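Local coordinates for protein putative mandelate racemase (PDB 3OZY) that is of unknown function but, as a magnesium-binding member of the enolase superfamily, probably acts on a carboxylate substrate such as a sugar diacid, at residues A[226-231]-A[250-255]; A[169-174]-A[199-204]; A[183-188]-A[215-220]. One frame throughout, in Å; residues are numbered along the deposited sequence.

Interaction 1 of 3, residues A[226-231]-A[250-255]. With MG (magnesium ion), chain C.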
ATOM      1  N   PHE A 226      15.115   7.707  17.718  1.00  5.36           N
ATOM      2  CA  PHE A 226      15.665   6.675  16.835  1.00  5.49           C
ATOM      3  C   PHE A 226      14.549   6.416  15.823  1.00  5.72           C
ATOM      4  O   PHE A 226      13.536   5.777  16.147  1.00  6.58           O
ATOM      5  CB  PHE A 226      15.913   5.416  17.681  1.00  6.40           C
ATOM      6  CG  PHE A 226      16.755   4.343  17.027  1.00  5.45           C
ATOM      7  CD1 PHE A 226      17.339   4.512  15.789  1.00  6.12           C
ATOM      8  CD2 PHE A 226      16.987   3.163  17.722  1.00  7.08           C
ATOM      9  CE1 PHE A 226      18.146   3.506  15.250  1.00  8.32           C
ATOM     10  CE2 PHE A 226      17.776   2.165  17.200  1.00  8.34           C
ATOM     11  CZ  PHE A 226      18.356   2.326  15.960  1.00  8.41           C
ATOM     12  N   GLU A 227      14.717   6.933  14.607  1.00  6.14           N
ATOM     13  CA  GLU A 227      13.682   6.920  13.574  1.00  6.05           C
ATOM     14  C   GLU A 227      13.890   5.771  12.587  1.00  6.32           C
ATOM     15  O   GLU A 227      15.027   5.480  12.197  1.00  5.85           O
ATOM     16  CB  GLU A 227      13.694   8.268  12.852  1.00  5.80           C
ATOM     17  CG  GLU A 227      12.874   8.323  11.589  1.00  6.25           C
ATOM     18  CD  GLU A 227      12.750   9.728  11.054  1.00  6.23           C
ATOM     19  OE1 GLU A 227      13.150  10.680  11.758  1.00  6.36           O
ATOM     20  OE2 GLU A 227      12.242   9.889   9.925  1.00  7.16           O
ATOM     21  N   GLU A 228      12.787   5.130  12.188  1.00  6.49           N
ATOM     22  CA  GLU A 228      12.822   3.938  11.332  1.00  5.47           C
ATOM     23  C   GLU A 228      13.996   3.021  11.679  1.00  5.72           C
ATOM     24  O   GLU A 228      14.806   2.660  10.825  1.00  5.67           O
ATOM     25  CB  GLU A 228      12.818   4.300   9.840  1.00  6.04           C
ATOM     26  CG  GLU A 228      11.482   4.868   9.358  1.00  6.42           C
ATOM     27  CD  GLU A 228      11.335   4.765   7.854  1.00  6.78           C
ATOM     28  OE1 GLU A 228      12.364   4.878   7.145  1.00  7.89           O
ATOM     29  OE2 GLU A 228      10.203   4.556   7.370  1.00  7.25           O
ATOM     30  N   PRO A 229      14.084   2.608  12.947  1.00  5.70           N
ATOM     31  CA  PRO A 229      15.208   1.739  13.314  1.00  6.36           C
ATOM     32  C   PRO A 229      15.143   0.393  12.596  1.00  6.65           C
ATOM     33  O   PRO A 229      16.190  -0.201  12.312  1.00  8.78           O
ATOM     34  CB  PRO A 229      15.008   1.539  14.817  1.00  6.78           C
ATOM     35  CG  PRO A 229      13.516   1.726  15.028  1.00  6.01           C
ATOM     36  CD  PRO A 229      13.164   2.843  14.074  1.00  6.90           C
ATOM     37  N   LEU A 230      13.925  -0.072  12.300  1.00  6.59           N
ATOM     38  CA  LEU A 230      13.682  -1.385  11.704  1.00  5.92           C
ATOM     39  C   LEU A 230      12.738  -1.244  10.528  1.00  5.63           C
ATOM     40  O   LEU A 230      12.128  -0.196  10.325  1.00  6.53           O
ATOM     41  CB  LEU A 230      13.006  -2.314  12.723  1.00  6.32           C
ATOM     42  CG  LEU A 230      13.710  -2.473  14.071  1.00  6.24           C
ATOM     43  CD1 LEU A 230      12.793  -3.169  15.065  1.00  9.06           C
ATOM     44  CD2 LEU A 230      15.012  -3.248  13.919  1.00  8.68           C
ATOM     45  N   SER A 231      12.595  -2.322   9.770  1.00  7.06           N
ATOM     46  CA  SER A 231      11.504  -2.434   8.818  1.00  6.16           C
ATOM     47  C   SER A 231      10.200  -1.973   9.454  1.00  6.46           C
ATOM     48  O   SER A 231       9.866  -2.388  10.575  1.00  6.86           O
ATOM     49  CB  SER A 231      11.345  -3.896   8.410  1.00  7.82           C
ATOM     50  OG  SER A 231      10.119  -4.074   7.710  1.00  8.90           O
ATOM     51  N   ILE A 250      11.341   6.004  20.331  1.00  5.69           N
ATOM     52  CA  ILE A 250      11.253   5.201  19.117  1.00  5.84           C
ATOM     53  C   ILE A 250      10.263   5.883  18.166  1.00  5.92           C
ATOM     54  O   ILE A 250       9.086   6.075  18.505  1.00  6.91           O
ATOM     55  CB  ILE A 250      10.837   3.748  19.433  1.00  7.40           C
ATOM     56  CG1 ILE A 250      11.808   3.123  20.446  1.00  6.60           C
ATOM     57  CG2 ILE A 250      10.746   2.900  18.157  1.00  8.41           C
ATOM     58  CD1 ILE A 250      13.282   3.216  20.047  1.00  8.52           C
ATOM     59  N   ALA A 251      10.749   6.280  16.989  1.00  4.82           N
ATOM     60  CA  ALA A 251       9.971   7.069  16.039  1.00  5.79           C
ATOM     61  C   ALA A 251       9.839   6.356  14.706  1.00  5.52           C
ATOM     62  O   ALA A 251      10.796   5.769  14.213  1.00  5.45           O
ATOM     63  CB  ALA A 251      10.654   8.425  15.824  1.00  6.95           C
ATOM     64  N   THR A 252       8.653   6.419  14.116  1.00  5.69           N
ATOM     65  CA  THR A 252       8.466   5.932  12.759  1.00  6.83           C
ATOM     66  C   THR A 252       7.186   6.531  12.198  1.00  6.26           C
ATOM     67  O   THR A 252       6.320   6.994  12.943  1.00  6.36           O
ATOM     68  CB  THR A 252       8.454   4.381  12.683  1.00  6.51           C
ATOM     69  OG1 THR A 252       8.456   3.981  11.309  1.00  6.76           O
ATOM     70  CG2 THR A 252       7.235   3.777  13.420  1.00  7.94           C
ATOM     71  N   GLY A 253       7.081   6.577  10.875  1.00  5.97           N
ATOM     72  CA  GLY A 253       5.813   6.956  10.283  1.00  6.47           C
ATOM     73  C   GLY A 253       5.806   7.448   8.854  1.00  5.80           C
ATOM     74  O   GLY A 253       4.737   7.476   8.242  1.00  6.59           O
ATOM     75  N   GLU A 254       6.951   7.830   8.298  1.00  6.66           N
ATOM     76  CA  GLU A 254       6.927   8.318   6.920  1.00  7.02           C
ATOM     77  C   GLU A 254       6.469   7.243   5.938  1.00  9.17           C
ATOM     78  O   GLU A 254       5.957   7.560   4.866  1.00  8.79           O
ATOM     79  CB  GLU A 254       8.267   8.897   6.495  1.00  9.21           C
ATOM     80  CG  GLU A 254       9.308   7.870   6.160  1.00 10.54           C
ATOM     81  CD  GLU A 254      10.680   8.481   6.129  1.00 11.57           C
ATOM     82  OE1 GLU A 254      11.365   8.362   5.098  1.00 15.90           O
ATOM     83  OE2 GLU A 254      11.059   9.091   7.140  1.00 11.42           O
ATOM     84  N   ASN A 255       6.638   5.974   6.304  1.00  6.71           N
ATOM     85  CA  ASN A 255       6.284   4.885   5.404  1.00  6.46           C
ATOM     86  C   ASN A 255       5.120   4.028   5.897  1.00  6.19           C
ATOM     87  O   ASN A 255       4.867   2.948   5.368  1.00  7.53           O
ATOM     88  CB  ASN A 255       7.530   4.059   5.063  1.00  5.93           C
ATOM     89  CG  ASN A 255       8.468   4.817   4.150  1.00  6.88           C
ATOM     90  OD1 ASN A 255       8.052   5.312   3.098  1.00  6.84           O
ATOM     91  ND2 ASN A 255       9.724   4.946   4.555  1.00  7.00           N
TER
HETATM   92 MG    MG C 390      13.059   9.457   7.880  1.00  7.94          MG
HETATM   93  O   HOH W   1       7.908   4.888   8.644  1.00  7.20           O
HETATM   94  O   HOH W   2      13.391   7.258   7.821  1.00  9.12           O
HETATM   95  O   HOH W   3      10.305   1.885  11.324  1.00  6.77           O
HETATM   96  O   HOH W   4      13.801   9.175   5.644  1.00 12.10           O
HETATM   97  O   HOH W   5      13.146  11.768   7.365  1.00  9.83           O
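The carboxylates of Glu228 and Glu254 are stacked with their planes 24° apart, Glu228 OE1 lying 4.2 Å from Glu254 OE1. Glu227 meets the same Glu254 quite differently. Their side chains cross at about a right angle with carboxylate planes 75° apart, and the oxygens Glu227 OE2 and Glu254 OE2 come within 3.1 Å because both bind the magnesium ion, each at 2.2 Å from it. At the tip of the Glu228 chain, the amide of Asn255 is turned 32° from the carboxylate, and its ND2 donates to the syn lone pair of Glu228 OE2 at 2.9 Å. On the far side of the strand pair, the Phe226 ring carries Pro229 CB over the centre of one face, while Ile250 CD1 approaches Phe226 CB.

These groups hang from two neighbouring parallel strands of the enolase-type barrel, 225-227 and 249-252, joined by helix 235-242 in a beta-alpha-beta unit. Ala251 bonds twice to the 226-231 segment: its N donates to Phe226 O, and its O accepts from Glu228 N. Past the strand ends the chains turn, and Glu254 CG is wedged between its own N and C, from where the extended chain reaches the metal. Asp201 and three waters complete the six ligands, and the other oxygen of Glu227 is held by Lys171.

Glu228 does not touch the metal, yet it belongs to the second shell: a metal-bound water donates to Glu228 OE1 at 2.7 Å, and another water, shared with Thr252 OG1 and Asn255 N, donates to Glu228 OE2 at 2.6 Å. Several carboxylates are thus gathered in a buried place where the dication, Lys171 and donated N-H and O-H groups probably offset much of their mutual repulsion.

Interaction 2 of 3, residues A[169-174]-A[199-204]. With MG (magnesium ion), chain C; ACY (acetic acid), chain I.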
ATOM      1  N   ALA A 169      18.608  21.647  16.818  1.00  8.60           N
ATOM      2  CA  ALA A 169      18.409  20.209  16.680  1.00  8.09           C
ATOM      3  C   ALA A 169      18.750  19.810  15.251  1.00  7.27           C
ATOM      4  O   ALA A 169      18.598  20.608  14.323  1.00  8.00           O
ATOM      5  CB  ALA A 169      16.951  19.847  16.987  1.00  8.73           C
ATOM      6  N   ALA A 170      19.205  18.575  15.065  1.00  6.98           N
ATOM      7  CA  ALA A 170      19.520  18.076  13.732  1.00  6.92           C
ATOM      8  C   ALA A 170      19.482  16.558  13.752  1.00  7.56           C
ATOM      9  O   ALA A 170      19.542  15.943  14.818  1.00  7.28           O
ATOM     10  CB  ALA A 170      20.895  18.566  13.282  1.00  7.59           C
ATOM     11  N   LYS A 171      19.394  15.967  12.568  1.00  6.36           N
ATOM     12  CA  LYS A 171      19.258  14.523  12.421  1.00  6.43           C
ATOM     13  C   LYS A 171      20.414  13.923  11.624  1.00  8.23           C
ATOM     14  O   LYS A 171      20.888  14.515  10.649  1.00  7.99           O
ATOM     15  CB  LYS A 171      17.913  14.203  11.750  1.00  6.63           C
ATOM     16  CG  LYS A 171      17.537  12.712  11.705  1.00  6.57           C
ATOM     17  CD  LYS A 171      16.038  12.502  11.525  1.00  6.61           C
ATOM     18  CE  LYS A 171      15.617  12.618  10.075  1.00  5.23           C
ATOM     19  NZ  LYS A 171      14.127  12.502   9.965  1.00  6.59           N
ATOM     20  N   LEU A 172      20.854  12.742  12.051  1.00  6.77           N
ATOM     21  CA  LEU A 172      21.906  11.967  11.402  1.00  6.40           C
ATOM     22  C   LEU A 172      21.349  10.687  10.795  1.00  6.61           C
ATOM     23  O   LEU A 172      20.632   9.934  11.466  1.00  7.36           O
ATOM     24  CB  LEU A 172      22.972  11.580  12.429  1.00  8.35           C
ATOM     25  CG  LEU A 172      24.087  10.659  11.920  1.00  7.57           C
ATOM     26  CD1 LEU A 172      25.008  11.424  10.957  1.00  9.17           C
ATOM     27  CD2 LEU A 172      24.887  10.078  13.089  1.00  8.99           C
ATOM     28  N   LYS A 173      21.671  10.432   9.533  1.00  6.49           N
ATOM     29  CA  LYS A 173      21.342   9.158   8.908  1.00  7.08           C
ATOM     30  C   LYS A 173      22.356   8.087   9.292  1.00  6.92           C
ATOM     31  O   LYS A 173      23.569   8.329   9.268  1.00  8.11           O
ATOM     32  CB  LYS A 173      21.326   9.319   7.391  1.00  7.86           C
ATOM     33  CG  LYS A 173      20.318  10.323   6.882  1.00  7.76           C
ATOM     34  CD  LYS A 173      18.897   9.806   7.096  1.00  8.37           C
ATOM     35  CE  LYS A 173      17.885  10.672   6.378  1.00  9.83           C
ATOM     36  NZ  LYS A 173      16.539  10.025   6.343  1.00 11.04           N
ATOM     37  N   VAL A 174      21.860   6.898   9.612  1.00  7.01           N
ATOM     38  CA  VAL A 174      22.698   5.783  10.029  1.00  7.73           C
ATOM     39  C   VAL A 174      22.202   4.495   9.378  1.00  8.66           C
ATOM     40  O   VAL A 174      21.206   4.488   8.646  1.00  8.40           O
ATOM     41  CB  VAL A 174      22.662   5.608  11.562  1.00  7.70           C
ATOM     42  CG1 VAL A 174      23.118   6.890  12.271  1.00  8.85           C
ATOM     43  CG2 VAL A 174      21.256   5.196  12.031  1.00  7.73           C
ATOM     44  N   LEU A 199      19.051  13.724  16.622  1.00  6.48           N
ATOM     45  CA  LEU A 199      18.109  12.691  16.201  1.00  5.69           C
ATOM     46  C   LEU A 199      18.844  11.736  15.272  1.00  6.82           C
ATOM     47  O   LEU A 199      19.789  12.143  14.602  1.00  6.94           O
ATOM     48  CB  LEU A 199      16.959  13.335  15.426  1.00  7.11           C
ATOM     49  CG  LEU A 199      15.963  14.221  16.183  1.00  6.07           C
ATOM     50  CD1 LEU A 199      16.609  15.331  17.008  1.00  8.13           C
ATOM     51  CD2 LEU A 199      14.990  14.804  15.170  1.00  8.61           C
ATOM     52  N   VAL A 200      18.420  10.476  15.223  1.00  7.73           N
ATOM     53  CA  VAL A 200      19.053   9.476  14.371  1.00  8.21           C
ATOM     54  C   VAL A 200      17.976   8.777  13.538  1.00  6.68           C
ATOM     55  O   VAL A 200      16.852   8.577  14.026  1.00  8.18           O
ATOM     56  CB  VAL A 200      19.823   8.456  15.239  1.00  9.94           C
ATOM     57  CG1 VAL A 200      20.217   7.235  14.445  1.00 15.87           C
ATOM     58  CG2 VAL A 200      21.053   9.119  15.872  1.00  9.83           C
ATOM     59  N   ASP A 201      18.302   8.426  12.293  1.00  6.64           N
ATOM     60  CA  ASP A 201      17.336   7.845  11.364  1.00  5.84           C
ATOM     61  C   ASP A 201      18.024   6.754  10.554  1.00  6.76           C
ATOM     62  O   ASP A 201      18.965   7.041   9.799  1.00  6.70           O
ATOM     63  CB  ASP A 201      16.811   8.963  10.454  1.00  6.77           C
ATOM     64  CG  ASP A 201      15.777   8.495   9.454  1.00  6.96           C
ATOM     65  OD1 ASP A 201      15.556   7.277   9.296  1.00  6.86           O
ATOM     66  OD2 ASP A 201      15.198   9.387   8.787  1.00  7.71           O
ATOM     67  N   ALA A 202      17.571   5.508  10.731  1.00  6.64           N
ATOM     68  CA  ALA A 202      18.188   4.357  10.079  1.00  6.76           C
ATOM     69  C   ALA A 202      17.504   3.948   8.774  1.00  5.97           C
ATOM     70  O   ALA A 202      17.962   3.021   8.124  1.00  7.18           O
ATOM     71  CB  ALA A 202      18.244   3.161  11.034  1.00  7.76           C
ATOM     72  N   ASN A 203      16.416   4.612   8.390  1.00  6.99           N
ATOM     73  CA  ASN A 203      15.726   4.261   7.144  1.00  6.20           C
ATOM     74  C   ASN A 203      15.466   2.756   6.999  1.00  6.73           C
ATOM     75  O   ASN A 203      15.627   2.187   5.912  1.00  6.91           O
ATOM     76  CB  ASN A 203      16.491   4.781   5.920  1.00  7.63           C
ATOM     77  CG  ASN A 203      16.343   6.270   5.737  1.00  8.18           C
ATOM     78  OD1 ASN A 203      17.173   7.053   6.210  1.00  8.63           O
ATOM     79  ND2 ASN A 203      15.286   6.677   5.044  1.00 10.30           N
ATOM     80  N   GLN A 204      15.048   2.123   8.096  1.00  6.05           N
ATOM     81  CA  GLN A 204      14.670   0.703   8.100  1.00  6.15           C
ATOM     82  C   GLN A 204      15.831  -0.245   7.830  1.00  8.62           C
ATOM     83  O   GLN A 204      15.614  -1.388   7.415  1.00  9.22           O
ATOM     84  CB  GLN A 204      13.559   0.408   7.077  1.00  7.04           C
ATOM     85  CG  GLN A 204      12.364   1.338   7.102  1.00  6.96           C
ATOM     86  CD  GLN A 204      11.287   0.889   6.111  1.00  7.52           C
ATOM     87  OE1 GLN A 204      10.785  -0.236   6.190  1.00  7.58           O
ATOM     88  NE2 GLN A 204      10.937   1.764   5.172  1.00  7.66           N
TER
HETATM   89 MG    MG C 390      13.059   9.457   7.880  1.00  7.94          MG
HETATM   90  C   ACY I 396      15.798  10.102   2.836  1.00 11.67           C
HETATM   91  O   ACY I 396      16.328   9.350   3.673  1.00 12.37           O
HETATM   92  OXT ACY I 396      16.202  11.261   2.599  1.00 13.89           O
HETATM   93  CH3 ACY I 396      14.622   9.605   2.048  1.00 18.45           C
HETATM   94  O   HOH W   5      13.146  11.768   7.365  1.00  9.83           O
HETATM   95  O   HOH W   6      19.665   5.811   6.590  1.00  8.11           O
HETATM   96  O   HOH W   2      13.391   7.258   7.821  1.00  9.12           O
HETATM   97  O   HOH W   4      13.801   9.175   5.644  1.00 12.10           O
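Three oxygens surround the ammonium of Lys173. Its NZ lies 2.9 Å from Asp201 OD2 in a salt bridge, hydrogen-bonds Asn203 OD1 at 3.0 Å on a lone pair in the amide's carbonyl plane, and donates to an oxygen of a bound acetic acid molecule. The lysine meets Asp201 OD2 from well above the carboxylate plane, and the same Asp201 OD2 binds the magnesium ion at 2.3 Å. Lys173 and Asp201 run side by side and point the same way, the lysine chain bending at its second torsion (chi2 -69°) to bring NZ over to the acid. Asp201 OD1, in turn, takes the backbone N-H of Asn203 at 2.9 Å, an Asx turn that, with the metal on the other oxygen, holds the carboxylate's rotation, and also accepts from a metal-bound water.

Lys171, Leu172 and Lys173 form the Lys-X-Lys pattern known from the mandelate racemase family, on barrel strand 169-173, parallel to strand 197-201 and linked to it by helix 178-192. The lysines share a sheet face with Leu199 and Asp201. Lys171 lays its CG against Leu199 CB and its CD against Asp201 CB before a bend in the chain carries NZ to Glu227, Glu329 and a metal-bound water. Backbone bonds zip the strands together: Leu199 N to Ala170 O, Leu172 N to Leu199 O, Asp201 N to Leu172 O and Val174 N to Asp201 O.

On the opposite face Leu172 and Val200 turn toward helix 178-192. Packing is tight where Val174 CG2 presses on Val200 CG1 at 3.3 Å, the two valines crossing at about a right angle. The acetic acid, probably from the crystallisation liquor, is also held by Tyr147, Ser25 and Lys30, and Asn203 ND2 adds a weak bond to it.

Interaction 3 of 3, residues A[183-188]-A[215-220]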
ATOM      1  N   ALA A 183      30.705   6.323  15.916  1.00 10.86           N
ATOM      2  CA  ALA A 183      31.817   7.261  16.012  1.00 12.95           C
ATOM      3  C   ALA A 183      31.361   8.665  15.616  1.00  9.05           C
ATOM      4  O   ALA A 183      31.749   9.649  16.237  1.00 10.79           O
ATOM      5  CB  ALA A 183      32.983   6.803  15.148  1.00 13.32           C
ATOM      6  N   ASN A 184      30.518   8.750  14.588  1.00  9.34           N
ATOM      7  CA  ASN A 184      29.971  10.033  14.160  1.00 10.42           C
ATOM      8  C   ASN A 184      29.166  10.689  15.275  1.00 10.89           C
ATOM      9  O   ASN A 184      29.329  11.871  15.576  1.00 11.82           O
ATOM     10  CB  ASN A 184      29.091   9.860  12.923  1.00 11.56           C
ATOM     11  CG  ASN A 184      29.883   9.517  11.690  1.00 11.63           C
ATOM     12  OD1 ASN A 184      31.112   9.479  11.712  1.00 12.37           O
ATOM     13  ND2 ASN A 184      29.175   9.281  10.586  1.00 14.52           N
ATOM     14  N   LEU A 185      28.279   9.912  15.892  0.57 11.50           N
ATOM     15  CA  LEU A 185      27.446  10.428  16.977  0.57 11.21           C
ATOM     16  C   LEU A 185      28.270  10.900  18.161  0.57 11.71           C
ATOM     17  O   LEU A 185      27.999  11.952  18.739  0.57 12.35           O
ATOM     18  CB  LEU A 185      26.460   9.365  17.454  0.57 12.21           C
ATOM     19  CG  LEU A 185      25.227   9.149  16.591  0.57 11.26           C
ATOM     20  CD1 LEU A 185      24.507   7.909  17.074  0.57 11.74           C
ATOM     21  CD2 LEU A 185      24.312  10.367  16.639  0.57  9.81           C
ATOM     22  N   ARG A 186      29.273  10.115  18.536  1.00 11.11           N
ATOM     23  CA  ARG A 186      30.114  10.503  19.656  1.00 12.92           C
ATOM     24  C   ARG A 186      30.829  11.825  19.358  1.00 11.78           C
ATOM     25  O   ARG A 186      30.905  12.697  20.212  1.00 12.95           O
ATOM     26  CB  ARG A 186      31.110   9.398  20.031  1.00 13.69           C
ATOM     27  CG  ARG A 186      30.442   8.155  20.614  1.00 18.81           C
ATOM     28  CD  ARG A 186      31.466   7.193  21.186  1.00 22.36           C
ATOM     29  NE  ARG A 186      30.959   5.825  21.265  1.00 30.10           N
ATOM     30  CZ  ARG A 186      31.228   4.885  20.361  1.00 24.50           C
ATOM     31  NH1 ARG A 186      31.994   5.168  19.313  1.00 26.27           N
ATOM     32  NH2 ARG A 186      30.731   3.667  20.500  1.00 30.49           N
ATOM     33  N   ALA A 187      31.333  11.980  18.136  1.00 10.79           N
ATOM     34  CA  ALA A 187      32.031  13.210  17.767  1.00 11.82           C
ATOM     35  C   ALA A 187      31.065  14.391  17.731  1.00 10.63           C
ATOM     36  O   ALA A 187      31.391  15.492  18.170  1.00 11.94           O
ATOM     37  CB  ALA A 187      32.724  13.044  16.420  1.00 13.15           C
ATOM     38  N   MET A 188      29.871  14.157  17.190  1.00 10.40           N
ATOM     39  CA  MET A 188      28.841  15.188  17.135  1.00  9.25           C
ATOM     40  C   MET A 188      28.463  15.710  18.519  1.00  9.58           C
ATOM     41  O   MET A 188      28.425  16.913  18.747  1.00 10.57           O
ATOM     42  CB  MET A 188      27.602  14.671  16.399  1.00  9.64           C
ATOM     43  CG  MET A 188      27.817  14.528  14.893  1.00 10.60           C
ATOM     44  SD  MET A 188      26.596  13.440  14.128  1.00 10.66           S
ATOM     45  CE  MET A 188      25.118  14.418  14.322  1.00 14.31           C
ATOM     46  N   LEU A 215      20.855   1.266  19.931  1.00  6.82           N
ATOM     47  CA  LEU A 215      20.078   1.993  20.941  1.00  6.17           C
ATOM     48  C   LEU A 215      20.919   2.298  22.191  1.00  7.44           C
ATOM     49  O   LEU A 215      20.805   3.378  22.790  1.00  6.74           O
ATOM     50  CB  LEU A 215      18.811   1.214  21.310  1.00  6.33           C
ATOM     51  CG  LEU A 215      17.918   1.832  22.383  1.00  6.31           C
ATOM     52  CD1 LEU A 215      17.423   3.231  21.977  1.00  8.59           C
ATOM     53  CD2 LEU A 215      16.735   0.903  22.661  1.00  7.57           C
ATOM     54  N   ARG A 216      21.778   1.366  22.589  1.00  6.68           N
ATOM     55  CA  ARG A 216      22.661   1.608  23.736  1.00  7.16           C
ATOM     56  C   ARG A 216      23.546   2.833  23.506  1.00  7.48           C
ATOM     57  O   ARG A 216      23.753   3.648  24.408  1.00  9.11           O
ATOM     58  CB  ARG A 216      23.537   0.382  24.013  1.00  6.97           C
ATOM     59  CG  ARG A 216      22.770  -0.791  24.601  1.00  7.55           C
ATOM     60  CD  ARG A 216      23.613  -2.048  24.565  1.00  8.39           C
ATOM     61  NE  ARG A 216      22.963  -3.139  25.280  1.00  9.25           N
ATOM     62  CZ  ARG A 216      23.483  -4.354  25.405  1.00  8.85           C
ATOM     63  NH1 ARG A 216      24.646  -4.650  24.838  1.00  8.00           N
ATOM     64  NH2 ARG A 216      22.829  -5.282  26.081  1.00 10.05           N
ATOM     65  N   ILE A 217      24.084   2.936  22.291  0.50  7.36           N
ATOM     66  CA  ILE A 217      24.903   4.074  21.875  0.50  7.94           C
ATOM     67  C   ILE A 217      24.082   5.356  21.906  0.50  7.55           C
ATOM     68  O   ILE A 217      24.515   6.381  22.443  0.50  7.15           O
ATOM     69  CB  ILE A 217      25.442   3.881  20.438  0.50  7.96           C
ATOM     70  CG1 ILE A 217      26.291   2.608  20.345  0.50 10.25           C
ATOM     71  CG2 ILE A 217      26.229   5.115  19.982  0.50  8.43           C
ATOM     72  CD1 ILE A 217      27.509   2.623  21.239  0.50 10.81           C
ATOM     73  N   LEU A 218      22.887   5.298  21.323  1.00  7.30           N
ATOM     74  CA  LEU A 218      22.016   6.477  21.246  1.00  6.01           C
ATOM     75  C   LEU A 218      21.683   6.979  22.647  1.00  7.17           C
ATOM     76  O   LEU A 218      21.608   8.183  22.902  1.00  6.91           O
ATOM     77  CB  LEU A 218      20.723   6.181  20.483  1.00  6.77           C
ATOM     78  CG  LEU A 218      20.880   5.495  19.124  1.00  9.62           C
ATOM     79  CD1 LEU A 218      19.515   5.463  18.433  1.00  8.94           C
ATOM     80  CD2 LEU A 218      21.921   6.154  18.241  1.00 11.64           C
ATOM     81  N   ASP A 219      21.478   6.042  23.563  1.00  6.91           N
ATOM     82  CA  ASP A 219      21.185   6.374  24.953  1.00  7.09           C
ATOM     83  C   ASP A 219      22.393   7.093  25.576  1.00  7.16           C
ATOM     84  O   ASP A 219      22.259   8.167  26.158  1.00  7.97           O
ATOM     85  CB  ASP A 219      20.838   5.062  25.673  1.00  7.01           C
ATOM     86  CG  ASP A 219      20.296   5.256  27.073  1.00  9.78           C
ATOM     87  OD1 ASP A 219      20.152   6.397  27.542  1.00 10.99           O
ATOM     88  OD2 ASP A 219      20.010   4.221  27.709  1.00 10.71           O
ATOM     89  N   GLU A 220      23.572   6.515  25.406  1.00  7.90           N
ATOM     90  CA  GLU A 220      24.805   7.121  25.891  1.00  9.32           C
ATOM     91  C   GLU A 220      24.970   8.555  25.379  1.00  9.44           C
ATOM     92  O   GLU A 220      25.392   9.450  26.132  1.00 11.06           O
ATOM     93  CB  GLU A 220      25.986   6.259  25.437  1.00 10.38           C
ATOM     94  CG  GLU A 220      27.370   6.831  25.710  1.00 18.13           C
ATOM     95  CD  GLU A 220      28.450   6.095  24.926  1.00 33.22           C
ATOM     96  OE1 GLU A 220      28.328   4.862  24.750  1.00 31.49           O
ATOM     97  OE2 GLU A 220      29.418   6.747  24.478  1.00 39.24           O
TER
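Arg186 and Glu220 cross obliquely, with the carboxylate oxygen Glu220 OE2 set at the edge of the guanidinium, in its plane. The two flat groups are turned 27° from each other, so the approach resembles the usual edge-on pairing, but at 3.7 Å from Arg186 NE to Glu220 OE2 it is a long salt bridge, and no hydrogen bond crosses between 183-188 and 215-220. Glu220 reaches out by an extended chain whose CG stands opposite the backbone N (chi1 173°); Arg186 answers with a chain stretched from CG to NE. Ile217 lies across the arginine at about a right angle, and in the one of its two conformers described here its CD1 comes 3.5 Å from Arg186 NH2, obliquely to the guanidinium.

Deeper in the groove, Leu185 is directed at the other helix and Leu218 swings its tip back toward it, so that methyl meets methyl between Leu185 CD1 and Leu218 CD2. Leu185 was modelled in two conformers, which makes the exact closeness here doubtful.

The axes of 183-188 and 215-220 run 5° from parallel, 10.3 Å apart at closest, and the nearest alpha carbons, Leu185 CA and Leu218 CA, are still 8.0 Å apart. Helices 178-192 and 208-220 are successive outer helices of the alpha/beta barrel, lying side by side because each returns the chain to the next parallel strand. Their inner residues also rest on the strands: Leu185 on Leu172, Ile198 and Val200, and Leu218 on Val200.

Contact between the two segments is therefore made by side-chain ends alone. The leucine methyls form the buried part, and the charged pair lies at the solvent-facing side, where water would be expected to weaken so long an attraction.

Overall arrangement
The three contacts sample one alpha/beta barrel from its metal site to its outer wall. Interactions 1 and 2 are buried pairings of parallel strands, and they adjoin because strands 197-201 and 225-227 are neighbours in the sheet; they share the magnesium ion and three waters, and the salt bridge from Lys171 to Glu227 ties them together. Interaction 3 is partly exposed and joins the helices outside. The inner leucines of those helices rest on the strands of interaction 2, and Leu218 also touches Phe226 of interaction 1. Chemistry follows place: metal bonds and ordered charges at the strand ends, hydrocarbon between sheet and helices, and a long ion pair at the surface.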